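Local coordinates for protein D-aminopeptidase (Burkholderia sp. LK4, PDB 5TZB) that probably removes N-terminal residues, beta-amino acids among them, from peptides as an Ntn-type aminopeptidase of peptidase family S58, at residues T68-R73 / G215-A220; V86-G91 / W100-G105; I260-A265 / E343-A348; C275-Q280 / D332-L337; V284-V289 / D299-F304. All blocks are in the same frame, centred on the assembly; numbering follows the deposited sequence.

In the fold
Contact 1 packs one sheet on the other, and its strand 213-220 pairs with strand 260-266, so Leu-217 N lies 2.8 Å from Thr-263 O of contact 3. Contacts 3 and 5, centres 6 Å apart, cover that same sheet with two helices, which contact 4 joins. Contact 2 adds strand 82-88, across 298-305 from 260-266: Asn-90 O is 2.8 Å from Asp-299 N of contact 5. Together they run through the alpha-beta-beta-alpha sandwich of Ntn-type enzymes. Residues 247-258 are not modelled, consistent with the family's self-cleavage, which would place the new terminus by contact 3. Contacts 2, 4 and 5 reach neighbouring subunits; a bound calcium lies about 11 Å from the Ile-101 side chain and about 9 Å from that of Arg-277.

Contact 1 (T68-R73 / G215-A220); sequences TVIEPR and GALVQA
Face-to-face packing of two beta sheets is the business of Thr-68, Ile-70 and Leu-217, in the buried middle of the chain. Strand 63-71 belongs to one sheet and strand 213-220 to the other, and the pair illustrates how the two central layers of an Ntn-type alpha-beta-beta-alpha sandwich are held together: by side chains, not by main-chain pairing. The spacing says as much, since the CA atoms of Ile-70 and Leu-217 stand 8.8 Å apart, too far for backbone bonds.

One methyl does most of the work. Leu-217 CD2 enters beside the longer branch of Ile-70, lying 3.6 Å from CG1 of Ile-70, with CD1 of Ile-70 just as near; the two side chains slide past each other in opposite directions. Leu-217 reaches across because its CG stands anti to its own backbone N (chi1 -176°), which carries the branch out from the strand. Thr-68 meets the same methyl differently, tip to tip, with its CG2 4.1 Å from Leu-217 CD2.

Thr-68 thus divides its branches by polarity. The methyl is given to the neighbouring sheet, while OG1 is hydrogen-bonded to His-51 ND1 and to Gly-185 N. Polar groups on the leucine strand are met as well: the carbonyl of Leu-217 bonds to the Tyr-113 hydroxyl, and Gln-219 NE2 to Thr-148 OG1 and Thr-114 O.

About 129 Å² is buried between the segments. Its chemistry is dispersion among aliphatic carbons, so the fit depends on shape, with nearby hydrogen bonds keeping the polar atoms satisfied at the apolar seam.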
# COMPACT_ATOMS: atom_id res chain seq x y z
N THR C 68 12.61 -2.71 25.58
CA THR C 68 13.29 -3.89 25.07
C THR C 68 14.01 -3.56 23.78
O THR C 68 13.47 -2.84 22.94
CB THR C 68 12.30 -5.03 24.80
OG1 THR C 68 11.71 -5.45 26.04
CG2 THR C 68 13.01 -6.23 24.17
N VAL C 69 15.24 -4.05 23.63
CA VAL C 69 15.98 -3.81 22.39
C VAL C 69 16.32 -5.12 21.70
O VAL C 69 16.56 -6.15 22.35
CB VAL C 69 17.28 -3.00 22.61
CG1 VAL C 69 16.97 -1.59 23.07
CG2 VAL C 69 18.17 -3.70 23.59
N ILE C 70 16.28 -5.07 20.38
CA ILE C 70 16.72 -6.16 19.54
C ILE C 70 17.86 -5.65 18.70
O ILE C 70 17.69 -4.67 17.96
CB ILE C 70 15.61 -6.68 18.60
CG1 ILE C 70 14.32 -6.99 19.37
CG2 ILE C 70 16.09 -7.90 17.82
CD1 ILE C 70 13.14 -7.22 18.44
N GLU C 71 19.01 -6.31 18.80
CA GLU C 71 20.11 -6.04 17.88
C GLU C 71 20.01 -7.06 16.75
O GLU C 71 20.00 -8.26 17.02
CB GLU C 71 21.48 -6.13 18.57
CG GLU C 71 21.71 -5.11 19.67
CD GLU C 71 22.10 -3.73 19.14
OE1 GLU C 71 22.00 -3.48 17.91
OE2 GLU C 71 22.53 -2.89 19.96
N PRO C 72 19.88 -6.59 15.50
CA PRO C 72 19.75 -7.54 14.39
C PRO C 72 21.05 -8.27 14.03
O PRO C 72 20.97 -9.29 13.35
CB PRO C 72 19.31 -6.64 13.23
CG PRO C 72 19.88 -5.31 13.56
CD PRO C 72 19.77 -5.19 15.04
N ARG C 73 22.20 -7.75 14.46
CA ARG C 73 23.51 -8.32 14.12
C ARG C 73 24.38 -8.56 15.35
O ARG C 73 24.07 -8.07 16.44
CB ARG C 73 24.28 -7.40 13.15
CG ARG C 73 23.61 -7.17 11.80
CD ARG C 73 23.74 -8.38 10.88
NE ARG C 73 23.40 -8.05 9.50
CZ ARG C 73 23.33 -8.95 8.52
NH1 ARG C 73 23.55 -10.23 8.76
NH2 ARG C 73 23.01 -8.56 7.29
N GLY C 215 12.70 -16.79 13.87
CA GLY C 215 12.40 -16.44 15.26
C GLY C 215 11.43 -15.28 15.36
O GLY C 215 11.34 -14.48 14.43
N ALA C 216 10.70 -15.18 16.47
CA ALA C 216 9.80 -14.05 16.69
C ALA C 216 9.93 -13.52 18.11
O ALA C 216 10.11 -14.30 19.06
CB ALA C 216 8.34 -14.44 16.41
N LEU C 217 9.82 -12.21 18.26
CA LEU C 217 9.76 -11.60 19.59
C LEU C 217 8.54 -10.67 19.62
O LEU C 217 8.43 -9.75 18.81
CB LEU C 217 11.04 -10.81 19.91
CG LEU C 217 11.15 -10.20 21.31
CD1 LEU C 217 11.49 -11.28 22.30
CD2 LEU C 217 12.19 -9.10 21.35
N VAL C 218 7.60 -10.93 20.53
CA VAL C 218 6.40 -10.10 20.55
C VAL C 218 6.30 -9.33 21.86
O VAL C 218 6.88 -9.72 22.89
CB VAL C 218 5.12 -10.93 20.37
CG1 VAL C 218 5.23 -11.80 19.12
CG2 VAL C 218 4.85 -11.78 21.62
N GLN C 219 5.60 -8.20 21.80
CA GLN C 219 5.15 -7.50 22.98
C GLN C 219 3.62 -7.50 22.91
O GLN C 219 3.03 -6.72 22.15
CB GLN C 219 5.73 -6.08 23.04
CG GLN C 219 5.29 -5.26 24.24
CD GLN C 219 6.14 -4.01 24.39
OE1 GLN C 219 7.33 -4.09 24.66
NE2 GLN C 219 5.52 -2.84 24.21
N ALA C 220 3.01 -8.42 23.65
CA ALA C 220 1.59 -8.73 23.53
C ALA C 220 0.77 -7.95 24.55
O ALA C 220 0.98 -8.09 25.77
CB ALA C 220 1.35 -10.24 23.68

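Contact 2 (V86-G91 / W100-G105); sequences VHVLNG and WIREAG
The guanidinium of Arg-102 has the CG2 methyl of Val-86 over one face, 4.3 Å above its plane and displaced toward the rim, while Val-88 CG2 comes obliquely to Arg-102 NH2 at 3.8 Å. Extended from CG to NE, the arginine chain carries its guanidinium along to Val-88. The other flat group, the indole of Trp-100, carries the CB of Ala-104 from the next turn of its own helix on one face. Both valines cross the arginine at about a right angle, and Val-86 CG2 also meets the aliphatic part, 3.8 Å from Arg-102 CG. On its other branch Val-86 packs CG1 against CG2 of Ile-101 at 3.8 Å.

Here strand 82-88, paired with both 298-305 and 106-107 in the sheet, meets a short helix: the axes of strand 86-88 and helix 100-104 approach to 9.5 Å at 118°. The chain then turns a corner at Leu-89, where Leu-89 and Asn-90 both face Asp-299 in a classic beta bulge. Beyond the helix, Gly-105 leaves helical geometry with positive phi.

The polar end of Arg-102 belongs to the assembly: NH1 forms a salt bridge with Glu-99 OE2 of the second subunit. The same neighbour supplies Glu-103, whose OE1 accepts from Gly-91 N.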
# COMPACT_ATOMS: atom_id res chain seq x y z
N VAL C 86 7.71 -4.50 6.49
CA VAL C 86 6.70 -4.32 7.53
C VAL C 86 5.32 -4.71 7.03
O VAL C 86 5.03 -4.59 5.83
CB VAL C 86 6.64 -2.87 8.03
CG1 VAL C 86 7.93 -2.51 8.73
CG2 VAL C 86 6.36 -1.90 6.88
N HIS C 87 4.47 -5.17 7.94
CA HIS C 87 3.06 -5.30 7.63
C HIS C 87 2.19 -4.78 8.77
O HIS C 87 2.43 -5.06 9.94
CB HIS C 87 2.65 -6.75 7.33
CG HIS C 87 1.18 -6.86 7.06
ND1 HIS C 87 0.64 -6.64 5.81
CD2 HIS C 87 0.13 -7.06 7.89
CE1 HIS C 87 -0.67 -6.73 5.87
NE2 HIS C 87 -1.02 -6.99 7.12
N VAL C 88 1.15 -4.03 8.40
CA VAL C 88 0.24 -3.49 9.39
C VAL C 88 -1.15 -4.11 9.26
O VAL C 88 -1.86 -3.88 8.29
CB VAL C 88 0.11 -1.95 9.29
CG1 VAL C 88 -0.91 -1.47 10.31
CG2 VAL C 88 1.46 -1.29 9.53
N LEU C 89 -1.52 -4.92 10.25
CA LEU C 89 -2.86 -5.48 10.34
C LEU C 89 -3.84 -4.41 10.82
O LEU C 89 -4.98 -4.37 10.37
CB LEU C 89 -2.88 -6.70 11.28
CG LEU C 89 -4.20 -7.30 11.78
CD1 LEU C 89 -5.18 -7.65 10.66
CD2 LEU C 89 -3.88 -8.55 12.63
N ASN C 90 -3.40 -3.59 11.77
CA ASN C 90 -4.25 -2.52 12.31
C ASN C 90 -3.40 -1.40 12.91
O ASN C 90 -2.87 -1.55 14.02
CB ASN C 90 -5.19 -3.08 13.37
CG ASN C 90 -6.37 -2.15 13.67
OD1 ASN C 90 -7.34 -2.10 12.90
ND2 ASN C 90 -6.31 -1.43 14.79
N GLY C 91 -3.31 -0.27 12.21
CA GLY C 91 -2.35 0.76 12.59
C GLY C 91 -2.72 1.69 13.73
O GLY C 91 -2.34 2.86 13.69
N TRP C 100 11.49 4.19 5.65
CA TRP C 100 12.61 3.72 4.82
C TRP C 100 12.59 2.20 4.71
O TRP C 100 13.04 1.66 3.72
CB TRP C 100 13.95 4.19 5.39
CG TRP C 100 15.17 3.91 4.49
CD1 TRP C 100 16.32 3.27 4.86
CD2 TRP C 100 15.36 4.30 3.11
NE1 TRP C 100 17.21 3.22 3.80
CE2 TRP C 100 16.64 3.85 2.72
CE3 TRP C 100 14.57 4.97 2.17
CZ2 TRP C 100 17.16 4.07 1.42
CZ3 TRP C 100 15.08 5.18 0.88
CH2 TRP C 100 16.36 4.73 0.52
N ILE C 101 12.05 1.51 5.72
CA ILE C 101 11.85 0.07 5.58
C ILE C 101 10.85 -0.23 4.46
O ILE C 101 11.06 -1.14 3.67
CB ILE C 101 11.36 -0.58 6.88
CG1 ILE C 101 12.37 -0.36 8.01
CG2 ILE C 101 11.13 -2.07 6.68
CD1 ILE C 101 13.56 -1.26 7.91
N ARG C 102 9.75 0.53 4.40
CA ARG C 102 8.80 0.39 3.28
C ARG C 102 9.47 0.68 1.94
O ARG C 102 9.30 -0.06 0.96
CB ARG C 102 7.60 1.35 3.44
CG ARG C 102 6.55 0.93 4.42
CD ARG C 102 5.36 1.87 4.37
NE ARG C 102 4.21 1.36 5.12
CZ ARG C 102 3.91 1.67 6.38
NH1 ARG C 102 4.66 2.52 7.08
NH2 ARG C 102 2.84 1.13 6.95
N GLU C 103 10.23 1.77 1.91
CA GLU C 103 10.80 2.26 0.66
C GLU C 103 11.96 1.38 0.17
O GLU C 103 11.94 0.90 -0.98
CB GLU C 103 11.28 3.71 0.85
CG GLU C 103 11.81 4.38 -0.42
CD GLU C 103 10.73 4.70 -1.45
OE1 GLU C 103 9.62 5.21 -1.10
OE2 GLU C 103 11.00 4.46 -2.63
N ALA C 104 12.94 1.13 1.03
CA ALA C 104 14.15 0.46 0.57
C ALA C 104 14.43 -0.88 1.26
O ALA C 104 15.40 -1.55 0.94
CB ALA C 104 15.34 1.37 0.75
N GLY C 105 13.60 -1.22 2.24
CA GLY C 105 13.73 -2.49 2.94
C GLY C 105 15.07 -2.69 3.64
O GLY C 105 15.60 -3.81 3.67

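Contact 3 (I260-A265 / E343-A348); sequences IVVTIA and EAVEEA
Apolar packing between Val-345 and the pair Val-262 and Ile-264 carries this contact, which lays helix 331-355 on strand 260-266. A single methyl serves both partners: CG2 of Val-345 sits 3.8 Å from CG1 of Val-262, and Ile-264 CG1 lies 4.2 Å from that same CG2. Each strand side chain crosses the valine at about a right angle. In Val-345 the touching branch is the one beside its backbone N, the other methyl standing anti to that N (chi1 169°).

Backbone hydrogen bonds keep each partner in shape. In the helix, Glu-347 N bonds to Glu-343 O and Ala-348 N to Ala-344 O. On the strand, Val-262 pairs with Ile-300 and Leu-302, so the residues that take the helix are held within the sheet of the Ntn-type sandwich.

Ionic interactions are kept to other faces of the helix. Glu-343 and Glu-347 both form salt bridges with Arg-203, and Glu-346 pairs with Arg-288 NE; Glu-347 has Arg-24 as a further partner.

The result is a division of labour around one helix: a small aliphatic contact toward the sheet, and buried carboxylates whose charge is probably compensated by the nearby arginines.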
# COMPACT_ATOMS: atom_id res chain seq x y z
N ILE C 260 -0.31 -5.21 19.64
CA ILE C 260 0.80 -6.15 19.70
C ILE C 260 1.83 -5.80 18.64
O ILE C 260 1.51 -5.65 17.46
CB ILE C 260 0.36 -7.64 19.55
CG1 ILE C 260 1.59 -8.56 19.54
CG2 ILE C 260 -0.50 -7.86 18.30
CD1 ILE C 260 1.26 -10.05 19.51
N VAL C 261 3.08 -5.66 19.08
CA VAL C 261 4.17 -5.44 18.14
C VAL C 261 4.92 -6.75 17.99
O VAL C 261 5.11 -7.49 18.95
CB VAL C 261 5.11 -4.29 18.56
CG1 VAL C 261 4.34 -2.96 18.61
CG2 VAL C 261 5.73 -4.56 19.90
N VAL C 262 5.28 -7.07 16.74
CA VAL C 262 5.93 -8.33 16.41
C VAL C 262 7.21 -8.07 15.61
O VAL C 262 7.18 -7.30 14.66
CB VAL C 262 5.00 -9.27 15.58
CG1 VAL C 262 5.68 -10.58 15.30
CG2 VAL C 262 3.69 -9.52 16.31
N THR C 263 8.32 -8.69 16.01
CA THR C 263 9.49 -8.73 15.15
C THR C 263 9.75 -10.18 14.79
O THR C 263 9.81 -11.04 15.67
CB THR C 263 10.76 -8.13 15.79
OG1 THR C 263 10.57 -6.73 16.06
CG2 THR C 263 11.94 -8.26 14.82
N ILE C 264 9.84 -10.45 13.49
CA ILE C 264 10.22 -11.75 12.97
C ILE C 264 11.65 -11.67 12.44
O ILE C 264 11.98 -10.75 11.69
CB ILE C 264 9.28 -12.18 11.83
CG1 ILE C 264 7.87 -12.45 12.38
CG2 ILE C 264 9.84 -13.43 11.11
CD1 ILE C 264 6.79 -12.52 11.27
N ALA C 265 12.51 -12.61 12.83
CA ALA C 265 13.86 -12.65 12.26
C ALA C 265 14.13 -14.00 11.59
O ALA C 265 13.62 -15.05 12.02
CB ALA C 265 14.91 -12.38 13.33
N GLU C 343 3.86 -20.05 13.14
CA GLU C 343 3.98 -20.84 14.38
C GLU C 343 4.77 -20.11 15.46
O GLU C 343 4.41 -20.17 16.65
CB GLU C 343 4.65 -22.19 14.11
CG GLU C 343 3.79 -23.20 13.36
CD GLU C 343 4.36 -24.61 13.35
OE1 GLU C 343 5.37 -24.89 14.05
OE2 GLU C 343 3.78 -25.45 12.63
N ALA C 344 5.87 -19.47 15.05
CA ALA C 344 6.75 -18.78 16.00
C ALA C 344 6.01 -17.66 16.71
O ALA C 344 6.14 -17.50 17.93
CB ALA C 344 7.96 -18.24 15.28
N VAL C 345 5.22 -16.91 15.95
CA VAL C 345 4.41 -15.83 16.51
C VAL C 345 3.33 -16.37 17.44
O VAL C 345 3.12 -15.84 18.54
CB VAL C 345 3.77 -14.98 15.40
CG1 VAL C 345 2.72 -14.02 15.98
CG2 VAL C 345 4.84 -14.24 14.63
N GLU C 346 2.64 -17.43 17.01
CA GLU C 346 1.61 -18.02 17.84
C GLU C 346 2.19 -18.46 19.19
O GLU C 346 1.64 -18.14 20.24
CB GLU C 346 0.95 -19.21 17.12
CG GLU C 346 -0.25 -19.82 17.86
CD GLU C 346 -0.87 -21.01 17.12
OE1 GLU C 346 -0.44 -21.27 15.98
OE2 GLU C 346 -1.75 -21.69 17.68
N GLU C 347 3.31 -19.19 19.17
CA GLU C 347 3.88 -19.68 20.43
C GLU C 347 4.47 -18.55 21.28
O GLU C 347 4.43 -18.60 22.52
CB GLU C 347 4.95 -20.74 20.18
CG GLU C 347 5.45 -21.37 21.48
CD GLU C 347 6.37 -22.56 21.27
OE1 GLU C 347 6.53 -23.00 20.12
OE2 GLU C 347 6.92 -23.07 22.28
N ALA C 348 5.01 -17.54 20.61
CA ALA C 348 5.60 -16.40 21.31
C ALA C 348 4.54 -15.72 22.17
O ALA C 348 4.79 -15.40 23.33
CB ALA C 348 6.20 -15.42 20.32

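Contact 4 (C275-Q280 / D332-L337); sequences CTRLAQ and DHISAL
Leu-278 and Leu-337 make the closest approach between segments 275-280 and 332-337, on helices 272-289 and 331-355, through CD1 of Leu-278, which lies 3.5 Å from the carbonyl O of Leu-337 and 4.2 Å from Leu-337 CB. The second touch is lighter and of mixed character: NH1 of Arg-277 stands 4.0 Å from CG2 of Ile-334, a methyl set obliquely to the guanidinium. These two side chains cross at about a right angle.

Arg-277 is placed by partners further out. Its chain bends at chi3 (71°), and the end is gripped from neighbouring subunits: NE by Glu-103 OE2 of the fourth subunit, NH1 by Asp-295 OD1 of the third, and NH2 by Asn-90 OD1 of the third. A bound calcium ion lies about 9 Å from its side chain.

On the partner helix, kinked at 336-337, His-333 ND1 donates to Asp-332 OD1 over 2.9 Å, at 157°. The acceptor lies near the imidazole plane, although it is met from above the carboxylate plane. Asp-332 OD2 in turn accepts from Gly-320 N of the fourth subunit.

Methyl groups thus meet both carbon and polar atoms between the helices, while the arginine carries charge into the assembly, where two carboxylates probably stabilise its positive form.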
# COMPACT_ATOMS: atom_id res chain seq x y z
N CYS C 275 10.55 -10.08 2.74
CA CYS C 275 10.39 -9.75 4.15
C CYS C 275 8.98 -9.21 4.44
O CYS C 275 8.41 -9.45 5.50
CB CYS C 275 11.46 -8.75 4.58
SG CYS C 275 13.16 -9.43 4.66
N THR C 276 8.43 -8.46 3.49
CA THR C 276 7.05 -7.96 3.59
C THR C 276 6.08 -9.14 3.64
O THR C 276 5.14 -9.16 4.45
CB THR C 276 6.69 -7.04 2.42
OG1 THR C 276 7.64 -5.97 2.37
CG2 THR C 276 5.27 -6.44 2.58
N ARG C 277 6.30 -10.11 2.76
CA ARG C 277 5.47 -11.30 2.74
C ARG C 277 5.55 -12.03 4.07
O ARG C 277 4.53 -12.44 4.66
CB ARG C 277 5.88 -12.22 1.59
CG ARG C 277 5.87 -11.53 0.23
CD ARG C 277 6.16 -12.51 -0.89
NE ARG C 277 5.03 -13.42 -1.08
CZ ARG C 277 5.08 -14.58 -1.74
NH1 ARG C 277 6.22 -15.00 -2.26
NH2 ARG C 277 3.99 -15.33 -1.84
N LEU C 278 6.77 -12.15 4.59
CA LEU C 278 6.98 -12.86 5.84
C LEU C 278 6.32 -12.12 7.01
O LEU C 278 5.72 -12.75 7.88
CB LEU C 278 8.48 -13.05 6.09
CG LEU C 278 8.87 -13.97 7.24
CD1 LEU C 278 8.43 -15.39 6.94
CD2 LEU C 278 10.36 -13.92 7.46
N ALA C 279 6.43 -10.79 7.03
CA ALA C 279 5.86 -10.02 8.12
C ALA C 279 4.35 -10.21 8.24
O ALA C 279 3.82 -10.24 9.34
CB ALA C 279 6.20 -8.53 7.97
N GLN C 280 3.67 -10.34 7.11
CA GLN C 280 2.21 -10.45 7.15
C GLN C 280 1.80 -11.78 7.76
O GLN C 280 0.68 -11.92 8.25
CB GLN C 280 1.57 -10.27 5.77
CG GLN C 280 0.03 -10.21 5.85
CD GLN C 280 -0.70 -9.78 4.57
OE1 GLN C 280 -1.94 -9.72 4.56
NE2 GLN C 280 0.04 -9.47 3.50
N ASP C 332 9.41 -21.38 -4.25
CA ASP C 332 8.99 -22.73 -3.89
C ASP C 332 9.64 -23.19 -2.59
O ASP C 332 9.42 -24.32 -2.16
CB ASP C 332 9.25 -23.74 -5.01
CG ASP C 332 10.72 -23.82 -5.43
OD1 ASP C 332 11.62 -23.24 -4.78
OD2 ASP C 332 10.97 -24.51 -6.44
N HIS C 333 10.45 -22.32 -1.98
CA HIS C 333 11.01 -22.61 -0.65
C HIS C 333 10.47 -21.63 0.40
O HIS C 333 10.76 -21.78 1.60
CB HIS C 333 12.55 -22.55 -0.65
CG HIS C 333 13.20 -23.78 -1.18
ND1 HIS C 333 13.18 -24.12 -2.52
CD2 HIS C 333 13.86 -24.79 -0.55
CE1 HIS C 333 13.83 -25.26 -2.69
NE2 HIS C 333 14.24 -25.69 -1.51
N ILE C 334 9.68 -20.65 -0.03
CA ILE C 334 9.29 -19.62 0.93
C ILE C 334 8.09 -20.03 1.80
O ILE C 334 7.95 -19.51 2.91
CB ILE C 334 8.98 -18.26 0.22
CG1 ILE C 334 9.10 -17.09 1.20
CG2 ILE C 334 7.63 -18.28 -0.44
CD1 ILE C 334 9.32 -15.69 0.54
N SER C 335 7.24 -20.96 1.35
CA SER C 335 6.09 -21.38 2.17
C SER C 335 6.50 -21.97 3.51
O SER C 335 5.84 -21.71 4.52
CB SER C 335 5.21 -22.39 1.43
OG SER C 335 4.59 -21.82 0.30
N ALA C 336 7.57 -22.76 3.54
CA ALA C 336 8.03 -23.33 4.82
C ALA C 336 8.48 -22.21 5.78
O ALA C 336 8.45 -22.37 7.00
CB ALA C 336 9.16 -24.34 4.59
N LEU C 337 8.91 -21.07 5.22
CA LEU C 337 9.24 -19.90 6.05
C LEU C 337 7.96 -19.21 6.57
O LEU C 337 7.92 -18.78 7.72
CB LEU C 337 10.11 -18.90 5.29
CG LEU C 337 11.56 -19.32 4.94
CD1 LEU C 337 12.19 -18.37 3.93
CD2 LEU C 337 12.42 -19.40 6.21

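Contact 5 (V284-V289 / D299-F304); sequences VGLARV and DIFLAF
A beta-alpha-beta crossover brings Leu-286 onto Asp-299 and Phe-301: parallel strands 260-266 and 298-305 are linked through helix 272-289, and the part of that helix at 284-289 packs on the second strand. The unit shows how a crossover helix is seated on the sheet it connects. Within these segments Leu-286 alone supplies the helix side of the contact, which buries 93 Å².

Asp-299 and Phe-301, two apart on the strand, both direct their CB toward the helix, and Leu-286 answers from the other side. With chi1 at 171°, CG trans to the backbone N, the isobutyl end is directed at the strand. There CD2 meets both residues, and the leucine side chain crosses each of theirs at about a right angle. It lies 4.0 Å from Phe-301 CZ by way of Leu-286 CD2, at the edge of the ring and near its plane, and so does not cover a face. One face of the ring instead has the carbonyl O of Asp-299 4.1 Å above its plane, offset toward the rim.

The two oxygens of the aspartate have different surroundings. Its OD1 is hydrogen-bonded to Ser-297 OG, and more weakly to Ile-260 N at the start of the parallel strand. Around the helix, Ala-287 O accepts from Arg-288 NE of the third subunit. The second carboxylate oxygen, Asp-299 OD2, stands 4.0 Å from the Leu-286 CD2 methyl.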
# COMPACT_ATOMS: atom_id res chain seq x y z
N VAL C 284 -1.36 -14.31 10.80
CA VAL C 284 -1.80 -15.69 10.90
C VAL C 284 -1.56 -16.21 12.31
O VAL C 284 -2.46 -16.82 12.92
CB VAL C 284 -1.11 -16.58 9.85
CG1 VAL C 284 -1.58 -18.01 9.98
CG2 VAL C 284 -1.39 -16.04 8.46
N GLY C 285 -0.37 -15.98 12.85
CA GLY C 285 -0.09 -16.42 14.21
C GLY C 285 -1.01 -15.75 15.24
O GLY C 285 -1.59 -16.42 16.11
N LEU C 286 -1.15 -14.43 15.13
CA LEU C 286 -1.98 -13.65 16.05
C LEU C 286 -3.44 -14.09 16.00
O LEU C 286 -4.09 -14.23 17.05
CB LEU C 286 -1.88 -12.15 15.71
CG LEU C 286 -2.83 -11.16 16.39
CD1 LEU C 286 -2.66 -11.18 17.92
CD2 LEU C 286 -2.65 -9.74 15.82
N ALA C 287 -3.95 -14.33 14.79
CA ALA C 287 -5.34 -14.74 14.61
C ALA C 287 -5.62 -16.07 15.30
O ALA C 287 -6.70 -16.27 15.83
CB ALA C 287 -5.69 -14.86 13.13
N ARG C 288 -4.65 -16.98 15.26
CA ARG C 288 -4.85 -18.32 15.82
C ARG C 288 -4.90 -18.30 17.36
O ARG C 288 -5.41 -19.24 17.97
CB ARG C 288 -3.79 -19.31 15.28
CG ARG C 288 -4.08 -19.63 13.81
CD ARG C 288 -3.15 -20.60 13.06
NE ARG C 288 -1.76 -20.61 13.47
CZ ARG C 288 -0.76 -21.03 12.70
NH1 ARG C 288 0.49 -21.01 13.17
NH2 ARG C 288 -0.98 -21.43 11.45
N VAL C 289 -4.38 -17.25 17.99
CA VAL C 289 -4.49 -17.11 19.45
C VAL C 289 -5.77 -16.36 19.85
O VAL C 289 -6.22 -16.43 21.01
CB VAL C 289 -3.25 -16.41 20.02
CG1 VAL C 289 -3.25 -16.44 21.55
CG2 VAL C 289 -1.99 -17.09 19.50
N ASP C 299 -1.66 -3.26 15.83
CA ASP C 299 -1.08 -4.53 15.43
C ASP C 299 -0.10 -4.31 14.27
O ASP C 299 -0.49 -4.22 13.10
CB ASP C 299 -2.19 -5.53 15.08
CG ASP C 299 -3.17 -5.74 16.25
OD1 ASP C 299 -2.79 -5.49 17.42
OD2 ASP C 299 -4.32 -6.15 16.00
N ILE C 300 1.17 -4.17 14.63
CA ILE C 300 2.19 -3.74 13.68
C ILE C 300 3.36 -4.72 13.65
O ILE C 300 3.93 -5.05 14.70
CB ILE C 300 2.68 -2.31 14.05
CG1 ILE C 300 1.49 -1.34 13.97
CG2 ILE C 300 3.84 -1.87 13.16
CD1 ILE C 300 1.80 0.08 14.46
N PHE C 301 3.69 -5.20 12.46
CA PHE C 301 4.63 -6.31 12.31
C PHE C 301 5.87 -5.96 11.47
O PHE C 301 5.76 -5.33 10.42
CB PHE C 301 3.93 -7.51 11.66
CG PHE C 301 2.56 -7.81 12.21
CD1 PHE C 301 2.29 -7.72 13.56
CD2 PHE C 301 1.53 -8.19 11.34
CE1 PHE C 301 1.00 -7.99 14.05
CE2 PHE C 301 0.24 -8.46 11.83
CZ PHE C 301 -0.01 -8.37 13.18
N LEU C 302 7.02 -6.40 11.94
CA LEU C 302 8.29 -6.18 11.25
C LEU C 302 8.99 -7.50 11.08
O LEU C 302 8.99 -8.32 11.99
CB LEU C 302 9.18 -5.22 12.04
CG LEU C 302 10.63 -5.00 11.59
CD1 LEU C 302 10.70 -4.35 10.23
CD2 LEU C 302 11.34 -4.13 12.61
N ALA C 303 9.56 -7.71 9.90
CA ALA C 303 10.39 -8.87 9.63
C ALA C 303 11.73 -8.45 9.02
O ALA C 303 11.77 -7.61 8.12
CB ALA C 303 9.68 -9.83 8.71
N PHE C 304 12.83 -8.99 9.53
CA PHE C 304 14.13 -8.76 8.90
C PHE C 304 14.89 -10.07 8.69
O PHE C 304 14.69 -11.06 9.41
CB PHE C 304 14.98 -7.76 9.71
CG PHE C 304 15.48 -8.28 11.04
CD1 PHE C 304 16.71 -8.93 11.14
CD2 PHE C 304 14.75 -8.08 12.20
CE1 PHE C 304 17.17 -9.40 12.36
CE2 PHE C 304 15.21 -8.54 13.43
CZ PHE C 304 16.43 -9.20 13.50